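Local coordinates for protein guanidinopropionase (Pseudomonas aeruginosa, PDB 3NIQ) that hydrolyses 3-guanidinopropanoate to beta-alanine and urea with two manganese ions in each subunit of a homohexamer, at residues Arg51-Leu64 against Glu284-Leu297. Sequence-based numbering, arbitrary orientation.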
loop_
_atom_site.group_PDB
_atom_site.type_symbol
_atom_site.label_atom_id
_atom_site.label_comp_id
_atom_site.label_asym_id
_atom_site.label_seq_id
_atom_site.Cartn_x
_atom_site.Cartn_y
_atom_site.Cartn_z
ATOM N N ARG A 51 18.936 3.830 -1.372
ATOM C CA ARG A 51 17.836 2.993 -0.861
ATOM C C ARG A 51 18.168 1.538 -1.107
ATOM O O ARG A 51 18.268 1.110 -2.250
ATOM C CB ARG A 51 16.489 3.384 -1.499
ATOM C CG ARG A 51 16.165 4.869 -1.322
ATOM C CD ARG A 51 14.703 5.226 -1.629
ATOM N NE ARG A 51 14.247 4.685 -2.905
ATOM C CZ ARG A 51 13.099 5.005 -3.495
ATOM N NH1 ARG A 51 12.265 5.891 -2.948
ATOM N NH2 ARG A 51 12.780 4.431 -4.646
ATOM N N ALA A 52 18.408 0.783 -0.040
ATOM C CA ALA A 52 18.722 -0.631 -0.185
ATOM C C ALA A 52 17.454 -1.466 -0.353
ATOM O O ALA A 52 16.346 -0.932 -0.313
ATOM C CB ALA A 52 19.544 -1.108 0.997
ATOM N N GLY A 53 17.605 -2.769 -0.569
ATOM C CA GLY A 53 16.450 -3.643 -0.643
ATOM C C GLY A 53 16.498 -4.603 -1.821
ATOM O O GLY A 53 15.745 -5.565 -1.847
ATOM N N ALA A 54 17.416 -4.374 -2.759
ATOM C CA ALA A 54 17.605 -5.260 -3.917
ATOM C C ALA A 54 18.023 -6.684 -3.518
ATOM O O ALA A 54 17.930 -7.619 -4.320
ATOM C CB ALA A 54 18.611 -4.639 -4.940
ATOM N N ARG A 55 18.433 -6.862 -2.265
ATOM C CA ARG A 55 18.734 -8.207 -1.760
ATOM C C ARG A 55 17.522 -9.131 -1.871
ATOM O O ARG A 55 17.666 -10.359 -1.966
ATOM C CB ARG A 55 19.235 -8.152 -0.303
ATOM C CG ARG A 55 18.182 -7.710 0.711
ATOM C CD ARG A 55 18.773 -7.633 2.141
ATOM N NE ARG A 55 19.848 -6.649 2.240
ATOM C CZ ARG A 55 20.592 -6.453 3.328
ATOM N NH1 ARG A 55 20.363 -7.162 4.443
ATOM N NH2 ARG A 55 21.545 -5.530 3.316
ATOM N N HIS A 56 16.324 -8.545 -1.871
ATOM C CA HIS A 56 15.082 -9.341 -1.988
ATOM C C HIS A 56 14.622 -9.572 -3.421
ATOM O O HIS A 56 13.662 -10.313 -3.673
ATOM C CB HIS A 56 13.943 -8.675 -1.189
ATOM C CG HIS A 56 14.314 -8.385 0.234
ATOM N ND1 HIS A 56 14.472 -9.378 1.177
ATOM C CD2 HIS A 56 14.579 -7.218 0.866
ATOM C CE1 HIS A 56 14.789 -8.833 2.341
ATOM N NE2 HIS A 56 14.878 -7.525 2.176
ATOM N N GLY A 57 15.292 -8.926 -4.364
ATOM C CA GLY A 57 14.860 -8.993 -5.764
ATOM C C GLY A 57 14.736 -10.390 -6.333
ATOM O O GLY A 57 13.726 -10.724 -6.960
ATOM N N PRO A 58 15.755 -11.235 -6.125
ATOM C CA PRO A 58 15.667 -12.550 -6.737
ATOM C C PRO A 58 14.481 -13.387 -6.238
ATOM O O PRO A 58 13.859 -14.120 -7.017
ATOM C CB PRO A 58 16.997 -13.200 -6.349
ATOM C CG PRO A 58 17.929 -12.031 -6.200
ATOM C CD PRO A 58 17.054 -11.039 -5.460
ATOM N N ARG A 59 14.149 -13.270 -4.962
ATOM C CA ARG A 59 13.007 -14.017 -4.459
ATOM C C ARG A 59 11.711 -13.570 -5.151
ATOM O O ARG A 59 10.892 -14.395 -5.559
ATOM C CB ARG A 59 12.858 -13.870 -2.946
ATOM C CG ARG A 59 11.731 -14.807 -2.396
ATOM C CD ARG A 59 11.925 -15.088 -0.947
ATOM N NE ARG A 59 12.936 -16.121 -0.756
ATOM C CZ ARG A 59 13.495 -16.417 0.414
ATOM N NH1 ARG A 59 13.169 -15.744 1.509
ATOM N NH2 ARG A 59 14.407 -17.376 0.488
ATOM N N GLU A 60 11.508 -12.262 -5.274
ATOM C CA GLU A 60 10.233 -11.804 -5.819
ATOM C C GLU A 60 10.180 -11.960 -7.332
ATOM O O GLU A 60 9.108 -12.186 -7.910
ATOM C CB GLU A 60 9.929 -10.365 -5.377
ATOM C CG GLU A 60 9.764 -10.243 -3.844
ATOM C CD GLU A 60 8.816 -11.283 -3.265
ATOM O OE1 GLU A 60 7.756 -11.528 -3.885
ATOM O OE2 GLU A 60 9.138 -11.855 -2.196
ATOM N N VAL A 61 11.331 -11.837 -7.992
ATOM C CA VAL A 61 11.366 -12.181 -9.430
ATOM C C VAL A 61 11.068 -13.689 -9.653
ATOM O O VAL A 61 10.374 -14.053 -10.605
ATOM C CB VAL A 61 12.704 -11.743 -10.119
ATOM C CG1 VAL A 61 12.812 -12.321 -11.535
ATOM C CG2 VAL A 61 12.777 -10.212 -10.192
ATOM N N ARG A 62 11.582 -14.565 -8.787
ATOM C CA ARG A 62 11.236 -15.990 -8.900
ATOM C C ARG A 62 9.727 -16.126 -8.810
ATOM O O ARG A 62 9.098 -16.796 -9.619
ATOM C CB ARG A 62 11.862 -16.841 -7.778
ATOM C CG ARG A 62 13.345 -17.164 -7.969
ATOM C CD ARG A 62 13.825 -18.257 -7.008
ATOM N NE ARG A 62 15.144 -18.773 -7.377
ATOM C CZ ARG A 62 16.307 -18.271 -6.952
ATOM N NH1 ARG A 62 16.326 -17.219 -6.137
ATOM N NH2 ARG A 62 17.455 -18.827 -7.339
ATOM N N ASN A 63 9.164 -15.463 -7.813
ATOM C CA ASN A 63 7.739 -15.524 -7.564
ATOM C C ASN A 63 6.883 -15.116 -8.755
ATOM O O ASN A 63 6.024 -15.880 -9.207
ATOM C CB ASN A 63 7.420 -14.645 -6.376
ATOM C CG ASN A 63 6.137 -15.037 -5.727
ATOM O OD1 ASN A 63 5.055 -14.738 -6.229
ATOM N ND2 ASN A 63 6.245 -15.765 -4.617
ATOM N N LEU A 64 7.133 -13.909 -9.266
ATOM C CA LEU A 64 6.394 -13.388 -10.405
ATOM C C LEU A 64 6.696 -14.100 -11.716
ATOM O O LEU A 64 5.858 -14.091 -12.631
ATOM C CB LEU A 64 6.640 -11.876 -10.563
ATOM C CG LEU A 64 5.681 -10.992 -9.762
ATOM C CD1 LEU A 64 4.196 -11.150 -10.254
ATOM C CD2 LEU A 64 5.751 -11.210 -8.260
ATOM N N GLU A 284 18.730 -4.421 -9.821
ATOM C CA GLU A 284 18.140 -3.277 -9.098
ATOM C C GLU A 284 16.625 -3.394 -8.853
ATOM O O GLU A 284 15.983 -2.409 -8.475
ATOM C CB GLU A 284 18.496 -1.907 -9.758
ATOM C CG GLU A 284 19.995 -1.561 -9.813
ATOM C CD GLU A 284 20.595 -1.233 -8.442
ATOM O OE1 GLU A 284 19.856 -1.212 -7.426
ATOM O OE2 GLU A 284 21.821 -1.030 -8.368
ATOM N N VAL A 285 16.046 -4.576 -9.055
ATOM C CA VAL A 285 14.681 -4.798 -8.543
ATOM C C VAL A 285 14.705 -4.742 -7.017
ATOM O O VAL A 285 15.410 -5.508 -6.386
ATOM C CB VAL A 285 14.069 -6.142 -8.996
ATOM C CG1 VAL A 285 12.658 -6.324 -8.403
ATOM C CG2 VAL A 285 13.982 -6.205 -10.562
ATOM N N SER A 286 13.939 -3.829 -6.429
ATOM C CA SER A 286 13.986 -3.627 -4.982
ATOM C C SER A 286 12.578 -3.759 -4.368
ATOM O O SER A 286 11.825 -2.792 -4.297
ATOM C CB SER A 286 14.630 -2.276 -4.656
ATOM O OG SER A 286 14.743 -2.086 -3.254
ATOM N N PRO A 287 12.216 -4.985 -3.951
ATOM C CA PRO A 287 10.853 -5.287 -3.465
ATOM C C PRO A 287 10.283 -4.375 -2.358
ATOM O O PRO A 287 9.085 -4.074 -2.400
ATOM C CB PRO A 287 10.955 -6.747 -3.004
ATOM C CG PRO A 287 11.962 -7.340 -3.993
ATOM C CD PRO A 287 13.013 -6.210 -4.167
ATOM N N PRO A 288 11.117 -3.901 -1.412
ATOM C CA PRO A 288 10.559 -2.978 -0.412
ATOM C C PRO A 288 10.032 -1.668 -1.008
ATOM O O PRO A 288 9.242 -0.994 -0.373
ATOM C CB PRO A 288 11.749 -2.699 0.517
ATOM C CG PRO A 288 12.628 -3.882 0.371
ATOM C CD PRO A 288 12.524 -4.234 -1.101
ATOM N N PHE A 289 10.462 -1.303 -2.214
ATOM C CA PHE A 289 9.912 -0.102 -2.841
ATOM C C PHE A 289 8.986 -0.427 -3.990
ATOM O O PHE A 289 8.578 0.471 -4.742
ATOM C CB PHE A 289 11.048 0.831 -3.275
ATOM C CG PHE A 289 11.885 1.294 -2.118
ATOM C CD1 PHE A 289 11.489 2.382 -1.356
ATOM C CD2 PHE A 289 13.019 0.578 -1.735
ATOM C CE1 PHE A 289 12.257 2.788 -0.262
ATOM C CE2 PHE A 289 13.781 0.972 -0.650
ATOM C CZ PHE A 289 13.410 2.071 0.074
ATOM N N ASP A 290 8.658 -1.705 -4.137
ATOM C CA ASP A 290 7.838 -2.152 -5.279
ATOM C C ASP A 290 6.360 -2.004 -4.942
ATOM O O ASP A 290 5.992 -1.876 -3.765
ATOM C CB ASP A 290 8.191 -3.588 -5.650
ATOM C CG ASP A 290 7.722 -3.990 -7.056
ATOM O OD1 ASP A 290 7.250 -3.141 -7.834
ATOM O OD2 ASP A 290 7.794 -5.199 -7.375
ATOM N N VAL A 291 5.510 -2.033 -5.969
ATOM C CA VAL A 291 4.071 -1.855 -5.767
ATOM C C VAL A 291 3.336 -3.050 -6.349
ATOM O O VAL A 291 3.277 -3.209 -7.578
ATOM C CB VAL A 291 3.563 -0.556 -6.444
ATOM C CG1 VAL A 291 2.070 -0.412 -6.256
ATOM C CG2 VAL A 291 4.303 0.678 -5.889
ATOM N N GLY A 292 2.790 -3.887 -5.469
ATOM C CA GLY A 292 2.078 -5.107 -5.878
ATOM C C GLY A 292 2.902 -5.964 -6.826
ATOM O O GLY A 292 2.367 -6.551 -7.768
ATOM N N GLY A 293 4.217 -6.011 -6.595
ATOM C CA GLY A 293 5.124 -6.809 -7.421
ATOM C C GLY A 293 5.270 -6.371 -8.882
ATOM O O GLY A 293 5.700 -7.160 -9.708
ATOM N N ALA A 294 4.915 -5.128 -9.205
ATOM C CA ALA A 294 5.011 -4.629 -10.589
ATOM C C ALA A 294 6.404 -4.802 -11.175
ATOM O O ALA A 294 6.552 -5.247 -12.316
ATOM C CB ALA A 294 4.588 -3.121 -10.686
ATOM N N THR A 295 7.421 -4.449 -10.387
ATOM C CA THR A 295 8.809 -4.393 -10.864
ATOM C C THR A 295 9.386 -5.813 -10.941
ATOM O O THR A 295 10.171 -6.154 -11.856
ATOM C CB THR A 295 9.674 -3.468 -9.946
ATOM O OG1 THR A 295 8.975 -2.228 -9.703
ATOM C CG2 THR A 295 11.036 -3.123 -10.598
ATOM N N ALA A 296 9.003 -6.633 -9.970
ATOM C CA ALA A 296 9.285 -8.072 -10.006
ATOM C C ALA A 296 8.796 -8.705 -11.312
ATOM O O ALA A 296 9.520 -9.490 -11.943
ATOM C CB ALA A 296 8.642 -8.772 -8.798
ATOM N N LEU A 297 7.574 -8.372 -11.711
ATOM C CA LEU A 297 7.033 -8.879 -12.981
ATOM C C LEU A 297 7.775 -8.312 -14.192
ATOM O O LEU A 297 8.086 -9.040 -15.143
ATOM C CB LEU A 297 5.523 -8.621 -13.089
ATOM C CG LEU A 297 4.890 -9.085 -14.410
ATOM C CD1 LEU A 297 5.005 -10.597 -14.560
ATOM C CD2 LEU A 297 3.446 -8.623 -14.528
HETATM O O HOH W 1 17.378 -0.994 -3.646
#
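R51 lays its guanidinium flat over one face of the F289 ring, the planes 11° apart and R51 CZ 4.2 Å from the F289 ring centroid, a cation-pi stack. A bend at chi3 (-49°) turns the arginine chain so that CB, CD and the guanidinium all track across that same ring, while T252 O takes up R51 NH2. The ring edge is used too: A52 O sits close to its plane, 3.2 Å from F289 CE2. Next along, the packing is tight and mostly against backbone. S286 OG lies 3.4 Å from G53 C, close over the bare glycine backbone, and a water joins S286 OG to R51 O. V285 O receives a CA-H...O contact from A54 CA at 3.3 Å, and the P287 ring wedges against the backbone of H56 and G57, its CG 3.4 Å from H56 O and also touching E60 CG. In this arginase-family alpha/beta fold, 284-297 leads from the end of strand 277-283 into helix 294-317, at the edge of the dimanganese site: E284 hydrogen-bonds the backbone N of H126, whose side chain is a manganese ligand. Beyond the prolines, helix 57-64 meets the start of helix 294-317 around A296. A296 CB packs against E60 O and touches L64 CD2 at 3.8 Å; L64, itself partly exposed, crosses buried L297 at about a right angle, CD1 against CB. V61 CG2 reaches the loop instead, a looser 4.2 Å from V285 CG2. D290 ties down the start of helix 294-317, its OD1 accepting from V291 N, T295 N and T295 OG1. On the looser, partly exposed side, H56 CD2 meets P288 CG at only 3.9 Å, and the E60 carboxylate turns away from the contact, its OE2 taken by N63 of a neighbouring subunit.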